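Local coordinates for protein tyrosinase (Burkholderia thailandensis, PDB 5ZRD) that hydroxylates monophenols and oxidises the resulting catechols at a pair of copper ions held by six histidines, probably with unusually good activity at acidic pH, at residues E206-T209 and E210-N213. Numbering follows the deposited sequence.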
loop_
_atom_site.group_PDB
_atom_site.type_symbol
_atom_site.label_atom_id
_atom_site.label_comp_id
_atom_site.label_asym_id
_atom_site.label_seq_id
_atom_site.Cartn_x
_atom_site.Cartn_y
_atom_site.Cartn_z
ATOM N N GLU A 206 -49.970 8.823 5.064
ATOM C CA GLU A 206 -50.916 7.806 5.548
ATOM C C GLU A 206 -50.930 6.643 4.554
ATOM O O GLU A 206 -51.004 5.499 4.958
ATOM C CB GLU A 206 -52.333 8.349 5.767
ATOM C CG GLU A 206 -52.390 9.549 6.703
ATOM C CD GLU A 206 -53.572 9.567 7.663
ATOM O OE1 GLU A 206 -54.720 9.748 7.185
ATOM O OE2 GLU A 206 -53.345 9.399 8.889
ATOM N N LYS A 207 -50.856 6.951 3.268
ATOM C CA LYS A 207 -50.873 5.932 2.235
ATOM C C LYS A 207 -49.588 5.082 2.327
ATOM O O LYS A 207 -49.623 3.840 2.184
ATOM C CB LYS A 207 -51.043 6.634 0.890
ATOM C CG LYS A 207 -50.721 5.798 -0.339
ATOM C CD LYS A 207 -51.639 4.611 -0.547
ATOM C CE LYS A 207 -51.827 4.328 -2.023
ATOM N NZ LYS A 207 -52.357 2.966 -2.241
ATOM N N ASN A 208 -48.469 5.765 2.602
ATOM C CA ASN A 208 -47.161 5.159 2.770
ATOM C C ASN A 208 -47.225 4.102 3.884
ATOM O O ASN A 208 -46.846 2.983 3.649
ATOM C CB ASN A 208 -46.088 6.237 2.988
ATOM C CG ASN A 208 -45.813 7.030 1.725
ATOM O OD1 ASN A 208 -46.239 6.641 0.635
ATOM N ND2 ASN A 208 -45.091 8.130 1.845
ATOM N N THR A 209 -47.759 4.457 5.055
ATOM C CA THR A 209 -47.971 3.524 6.180
ATOM C C THR A 209 -48.871 2.344 5.787
ATOM O O THR A 209 -48.658 1.207 6.247
ATOM C CB THR A 209 -48.602 4.253 7.373
ATOM O OG1 THR A 209 -47.666 5.218 7.812
ATOM C CG2 THR A 209 -48.967 3.360 8.538
ATOM N N GLU A 210 -49.893 2.600 4.983
ATOM C CA GLU A 210 -50.745 1.481 4.482
ATOM C C GLU A 210 -49.907 0.547 3.602
ATOM O O GLU A 210 -49.973 -0.684 3.767
ATOM C CB GLU A 210 -51.989 1.990 3.735
ATOM C CG GLU A 210 -53.007 2.647 4.669
ATOM C CD GLU A 210 -54.153 3.394 3.998
ATOM O OE1 GLU A 210 -54.450 3.108 2.826
ATOM O OE2 GLU A 210 -54.740 4.274 4.659
ATOM N N LEU A 211 -49.136 1.126 2.681
ATOM C CA LEU A 211 -48.297 0.324 1.811
ATOM C C LEU A 211 -47.303 -0.505 2.642
ATOM O O LEU A 211 -47.060 -1.705 2.341
ATOM C CB LEU A 211 -47.557 1.246 0.840
ATOM C CG LEU A 211 -48.399 1.807 -0.311
ATOM C CD1 LEU A 211 -47.596 2.827 -1.107
ATOM C CD2 LEU A 211 -48.890 0.702 -1.236
ATOM N N LEU A 212 -46.725 0.111 3.671
ATOM C CA LEU A 212 -45.721 -0.586 4.458
ATOM C C LEU A 212 -46.427 -1.732 5.194
ATOM O O LEU A 212 -45.939 -2.850 5.226
ATOM C CB LEU A 212 -45.034 0.404 5.403
ATOM C CG LEU A 212 -44.196 -0.200 6.536
ATOM C CD1 LEU A 212 -43.103 -1.101 5.992
ATOM C CD2 LEU A 212 -43.580 0.877 7.377
ATOM N N ASN A 213 -47.598 -1.477 5.738
ATOM C CA ASN A 213 -48.225 -2.488 6.593
ATOM C C ASN A 213 -48.601 -3.681 5.724
ATOM O O ASN A 213 -48.446 -4.865 6.086
ATOM C CB ASN A 213 -49.402 -1.920 7.396
ATOM C CG ASN A 213 -48.913 -1.173 8.614
ATOM O OD1 ASN A 213 -47.817 -1.469 9.109
ATOM N ND2 ASN A 213 -49.687 -0.200 9.076
#
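Glu206, Lys207, Asn208 and Thr209 accept, through their carbonyl oxygens, the backbone N-H groups of Glu210, Leu211, Leu212 and Asn213, an unbroken i to i+4 ladder that defines regular alpha-helix. The bond from Leu211 N to Lys207 O is the straightest, 2.8 Å long with 163° at the hydrogen and the donor in the carbonyl plane, whereas Asn213 N meets Thr209 O tilted 32° from the carbonyl plane of Thr209. Among the side chains, Thr209 and Asn213 run side by side in one direction: methyl CG2 of Thr209 lies 3.7 Å from ND2 of Asn213, a van der Waals contact. That methyl is put there by chi1 of -64°, which leaves OG1 beside the backbone N, where it bonds weakly to Pro205 O. Asn213 OD1 takes a hydrogen bond from Ile129 N, which probably helps to hold the amide's rotation. On the exposed side, Lys207 NZ and Glu210 OE1 stay 5.5 Å apart, too far for a salt bridge, and NZ approaches CD2 of Leu211 at 4.3 Å. Asn208 ND2 bonds to Phe202 O, in the loop joining helix 189-200 to helix 205-221, while Leu212 packs on Ile129, its side chain about 11 Å from that of the copper ligand His281 on helix 274-285.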